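Local coordinates for protein hypothetic aldehyde deformylating oxygenase (Sulfolobus tokodaii, PDB 5V4T) that binds an iron(III) ion in a ferritin-like helical bundle and probably works as an oxidoreductase, named as a putative aldehyde deformylating oxygenase, at residues R105-M108 and I109-V113; E168-P171 and L172-I176. One frame throughout, in Å; residues are numbered along the deposited sequence.

Contact 1. Residues R105-M108 and I109-V113; sequences RFHM and ITEGV. With FE (Fe (III) ion), chain C.
The ring of Phe-106 packs tightly against the buried Glu-111, about one turn further along the helix. Its CG is anti to the backbone N (chi1 -169°), which swings the ring down the helix until Glu-111 CG lies over one face, 4.0 Å from the ring centroid, in a CH-pi contact. Phe-106 CE2 also comes 3.0 Å from Glu-111 OE2, the oxygen that binds iron(III) at 1.9 Å; a flat apolar ring suits a place beside the carboxylate where it adds no ligand of its own. His-107 runs alongside the glutamate, its CD2 3.1 Å from Glu-111 OE1 and its ring nearly perpendicular to the carboxylate, while His-107 NE2 hydrogen-bonds Gln-53. With an alanine here instead of Phe-106, the iron-binding carboxylate would probably lose its packing along CG and CD, a gap opening beside it.

Toward Thr-110 the contact is looser, Thr-110 CB coming no nearer to Phe-106 CD1 than 3.9 Å. Thr-110 OG1 donates to Arg-105 O at 2.7 Å, a bond a small hydroxyl can make to its own helix, and Arg-105 turns away from the following turn to a salt bridge with Asp-92. Along the backbone, Glu-111 N donates almost straight to Phe-106 O at 2.8 Å, five residues back: a pi-type turn. Glu-57, Glu-145, His-148 and a water complete the iron site, a helix-borne carboxylate and histidine cluster characteristic of the ferritin-like four-helix bundle.

Contact 2. Residues E168-P171 and L172-I176; sequences ELFP and LAVQI
Phe-170 and Val-174 meet one turn apart on the helix, their side chains slanting across each other. Val-174 CG2 does the touching, 3.4 Å from Phe-170 CE2 and 3.6 Å from Phe-170 CZ, so the methyl sits by the far end of the ring. A chi1 of -178° in Phe-170 turns the ring away from its own backbone N and sends it along the helix toward the valine. A beta-branched valine offers a methyl close to the backbone, where the ring can reach it. Phe-170 also lies against Met-198 and Lys-202 of helix 191-211, and the small Ala-173 touches Met-198 too, consistent with a close approach of that helix.

Pro-171 is exposed. Its N carries no hydrogen for the turn before, and the helix is kinked there, a loss more easily borne where water can reach. Around the kink the bonding is uneven: Leu-169 O takes only weak bonds from Leu-172 N and Ala-173 N. Glu-168 O and Leu-172 N, four residues apart and so the pair a regular helix would join, are instead bridged by a water, which gives a hydrogen to the carbonyl and accepts a weak bond from the amide. Regular bonding resumes with Val-174 N to Phe-170 O at 3.0 Å. Gln-175 bends back at chi2 (-46°), and a second water, 2.6 Å from Gln-175 NE2, links that amide to Pro-171 O at 2.8 Å, a carbonyl that also receives Gln-175 N. The whole is characteristic of a proline-kinked amphipathic helix, packed on its inner side in an all-helical bundle.

In the fold
Contact 1, on helix 98-128, and contact 2, on helix 159-179, have centres about 11 Å apart and touch by packing. Ile-109 of contact 1 makes the join: its CD1 is 3.8 Å from Phe-170 CA and its CG2 4.1 Å from Ala-173 CB. Beside it, Arg-105 NH2 lies 3.6 Å from Leu-169 CD2. Contact 1 supplies an iron ligand and has its centre about 7 Å from the chain centre, against about 13 Å for contact 2; the side chain of Ala-173 is about 11 Å from that of Glu-111. Contact 2 thus packs against helix 98-128, one of the helices that supply iron ligands, on a flank away from the metal, taking no part in its coordination.

Contact 1. Residues R105-M108 and I109-V113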
loop_
_atom_site.group_PDB
_atom_site.type_symbol
_atom_site.label_atom_id
_atom_site.label_comp_id
_atom_site.label_asym_id
_atom_site.label_seq_id
_atom_site.Cartn_x
_atom_site.Cartn_y
_atom_site.Cartn_z
ATOM N N ARG A 105 -1.028 11.663 -1.696
ATOM C CA ARG A 105 -1.997 10.593 -1.522
ATOM C C ARG A 105 -1.363 9.225 -1.667
ATOM O O ARG A 105 -1.631 8.317 -0.842
ATOM C CB ARG A 105 -3.175 10.696 -2.496
ATOM C CG ARG A 105 -4.160 9.539 -2.378
ATOM C CD ARG A 105 -5.270 9.582 -3.404
ATOM N NE ARG A 105 -6.131 10.730 -3.182
ATOM C CZ ARG A 105 -7.262 10.760 -2.477
ATOM N NH1 ARG A 105 -7.714 9.718 -1.858
ATOM N NH2 ARG A 105 -7.921 11.943 -2.351
ATOM N N PHE A 106 -0.501 9.096 -2.679
ATOM C CA PHE A 106 0.069 7.769 -2.975
ATOM C C PHE A 106 1.397 7.598 -2.270
ATOM O O PHE A 106 1.485 6.781 -1.291
ATOM C CB PHE A 106 0.239 7.529 -4.474
ATOM C CG PHE A 106 0.574 6.097 -4.761
ATOM C CD1 PHE A 106 -0.385 5.093 -4.615
ATOM C CD2 PHE A 106 1.844 5.749 -5.157
ATOM C CE1 PHE A 106 -0.056 3.769 -4.806
ATOM C CE2 PHE A 106 2.167 4.412 -5.374
ATOM C CZ PHE A 106 1.218 3.426 -5.189
ATOM N N HIS A 107 2.437 8.355 -2.609
ATOM C CA HIS A 107 3.707 8.042 -1.996
ATOM C C HIS A 107 3.692 8.173 -0.479
ATOM O O HIS A 107 4.278 7.365 0.240
ATOM C CB HIS A 107 4.826 8.828 -2.627
ATOM C CG HIS A 107 4.931 8.617 -4.109
ATOM N ND1 HIS A 107 4.018 9.102 -5.025
ATOM C CD2 HIS A 107 5.820 7.895 -4.826
ATOM C CE1 HIS A 107 4.361 8.727 -6.241
ATOM N NE2 HIS A 107 5.464 8.002 -6.149
ATOM N N MET A 108 3.179 9.295 0.031
ATOM C CA MET A 108 3.235 9.504 1.480
ATOM C C MET A 108 2.219 8.673 2.238
ATOM O O MET A 108 2.611 7.969 3.132
ATOM C CB MET A 108 3.029 11.005 1.847
ATOM C CG MET A 108 4.090 11.927 1.268
ATOM S SD MET A 108 5.787 11.640 1.814
ATOM C CE MET A 108 6.493 10.814 0.369
ATOM N N ILE A 109 0.945 8.772 1.897
ATOM C CA ILE A 109 -0.085 8.130 2.691
ATOM C C ILE A 109 -0.170 6.626 2.342
ATOM O O ILE A 109 -0.295 5.773 3.191
ATOM C CB ILE A 109 -1.444 8.858 2.539
ATOM C CG1 ILE A 109 -1.471 10.182 3.310
ATOM C CG2 ILE A 109 -2.629 7.977 2.880
ATOM C CD1 ILE A 109 -1.533 10.039 4.826
ATOM N N THR A 110 -0.209 6.329 1.067
ATOM C CA THR A 110 -0.475 4.933 0.667
ATOM C C THR A 110 0.761 4.109 0.845
ATOM O O THR A 110 0.710 3.066 1.506
ATOM C CB THR A 110 -1.019 4.824 -0.768
ATOM O OG1 THR A 110 -2.190 5.647 -0.888
ATOM C CG2 THR A 110 -1.381 3.416 -1.132
ATOM N N GLU A 111 1.876 4.535 0.267
ATOM C CA GLU A 111 3.129 3.821 0.425
ATOM C C GLU A 111 3.766 4.054 1.776
ATOM O O GLU A 111 4.278 3.113 2.373
ATOM C CB GLU A 111 4.087 4.152 -0.719
ATOM C CG GLU A 111 3.504 3.854 -2.101
ATOM C CD GLU A 111 4.466 4.167 -3.254
ATOM O OE1 GLU A 111 4.969 5.297 -3.312
ATOM O OE2 GLU A 111 4.728 3.307 -4.150
ATOM N N GLY A 112 3.775 5.277 2.285
ATOM C CA GLY A 112 4.568 5.617 3.447
ATOM C C GLY A 112 3.863 5.458 4.766
ATOM O O GLY A 112 4.525 5.530 5.797
ATOM N N VAL A 113 2.555 5.239 4.748
ATOM C CA VAL A 113 1.825 4.945 6.004
ATOM C C VAL A 113 1.091 3.599 5.905
ATOM O O VAL A 113 1.471 2.651 6.630
ATOM C CB VAL A 113 0.850 6.067 6.330
ATOM C CG1 VAL A 113 0.126 5.671 7.608
ATOM C CG2 VAL A 113 1.595 7.355 6.536
HETATM FE FE FE C . 5.108 1.413 -4.229
HETATM O O HOH W 1 3.217 0.747 -3.715
#

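Contact 2. Residues E168-P171 and L172-I176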
loop_
_atom_site.group_PDB
_atom_site.type_symbol
_atom_site.label_atom_id
_atom_site.label_comp_id
_atom_site.label_asym_id
_atom_site.label_seq_id
_atom_site.Cartn_x
_atom_site.Cartn_y
_atom_site.Cartn_z
ATOM N N GLU A 168 -4.800 15.899 5.822
ATOM C CA GLU A 168 -6.182 15.741 5.393
ATOM C C GLU A 168 -6.550 14.343 5.069
ATOM O O GLU A 168 -7.653 13.917 5.338
ATOM C CB GLU A 168 -6.475 16.676 4.196
ATOM C CG GLU A 168 -6.407 18.118 4.682
ATOM C CD GLU A 168 -6.492 19.139 3.569
ATOM O OE1 GLU A 168 -6.634 18.713 2.389
ATOM O OE2 GLU A 168 -6.350 20.350 3.914
ATOM N N LEU A 169 -5.580 13.584 4.554
ATOM C CA LEU A 169 -5.841 12.257 4.065
ATOM C C LEU A 169 -5.542 11.167 5.099
ATOM O O LEU A 169 -6.079 10.073 4.998
ATOM C CB LEU A 169 -4.976 11.993 2.844
ATOM C CG LEU A 169 -5.361 12.800 1.593
ATOM C CD1 LEU A 169 -4.186 12.807 0.647
ATOM C CD2 LEU A 169 -6.558 12.138 0.975
ATOM N N PHE A 170 -4.825 11.525 6.125
ATOM C CA PHE A 170 -4.501 10.543 7.135
ATOM C C PHE A 170 -5.762 9.884 7.768
ATOM O O PHE A 170 -5.749 8.690 7.999
ATOM C CB PHE A 170 -3.615 11.178 8.203
ATOM C CG PHE A 170 -3.188 10.231 9.284
ATOM C CD1 PHE A 170 -2.177 9.314 9.049
ATOM C CD2 PHE A 170 -3.762 10.281 10.546
ATOM C CE1 PHE A 170 -1.808 8.391 10.025
ATOM C CE2 PHE A 170 -3.342 9.396 11.526
ATOM C CZ PHE A 170 -2.401 8.444 11.245
ATOM N N PRO A 171 -6.824 10.626 8.045
ATOM C CA PRO A 171 -7.959 9.952 8.700
ATOM C C PRO A 171 -8.555 8.858 7.849
ATOM O O PRO A 171 -9.019 7.875 8.387
ATOM C CB PRO A 171 -8.983 11.094 8.901
ATOM C CG PRO A 171 -8.133 12.312 9.004
ATOM C CD PRO A 171 -6.956 12.079 8.084
ATOM N N LEU A 172 -8.518 8.997 6.524
ATOM C CA LEU A 172 -9.012 7.951 5.638
ATOM C C LEU A 172 -8.153 6.705 5.781
ATOM O O LEU A 172 -8.650 5.571 5.850
ATOM C CB LEU A 172 -9.049 8.480 4.193
ATOM C CG LEU A 172 -9.670 7.572 3.163
ATOM C CD1 LEU A 172 -11.137 7.356 3.475
ATOM C CD2 LEU A 172 -9.505 8.140 1.794
ATOM N N ALA A 173 -6.846 6.897 5.855
ATOM C CA ALA A 173 -5.937 5.799 6.113
ATOM C C ALA A 173 -6.265 5.058 7.393
ATOM O O ALA A 173 -6.298 3.819 7.411
ATOM C CB ALA A 173 -4.482 6.273 6.134
ATOM N N VAL A 174 -6.516 5.810 8.459
ATOM C CA VAL A 174 -6.832 5.201 9.720
ATOM C C VAL A 174 -8.116 4.351 9.580
ATOM O O VAL A 174 -8.185 3.273 10.120
ATOM C CB VAL A 174 -6.926 6.242 10.862
ATOM C CG1 VAL A 174 -7.598 5.636 12.084
ATOM C CG2 VAL A 174 -5.554 6.773 11.191
ATOM N N GLN A 175 -9.107 4.869 8.887
ATOM C CA GLN A 175 -10.398 4.143 8.709
ATOM C C GLN A 175 -10.203 2.861 7.971
ATOM O O GLN A 175 -10.830 1.859 8.287
ATOM C CB GLN A 175 -11.468 5.020 8.055
ATOM C CG GLN A 175 -12.028 6.059 9.039
ATOM C CD GLN A 175 -12.379 5.494 10.462
ATOM O OE1 GLN A 175 -13.153 4.522 10.629
ATOM N NE2 GLN A 175 -11.775 6.100 11.495
ATOM N N ILE A 176 -9.291 2.843 6.982
ATOM C CA ILE A 176 -9.003 1.574 6.299
ATOM C C ILE A 176 -8.533 0.487 7.247
ATOM O O ILE A 176 -8.968 -0.647 7.134
ATOM C CB ILE A 176 -7.982 1.802 5.168
ATOM C CG1 ILE A 176 -8.586 2.614 4.054
ATOM C CG2 ILE A 176 -7.476 0.492 4.604
ATOM C CD1 ILE A 176 -7.603 3.177 3.045
HETATM O O HOH W 2 -9.311 11.778 4.970
HETATM O O HOH W 3 -10.332 8.165 10.805
#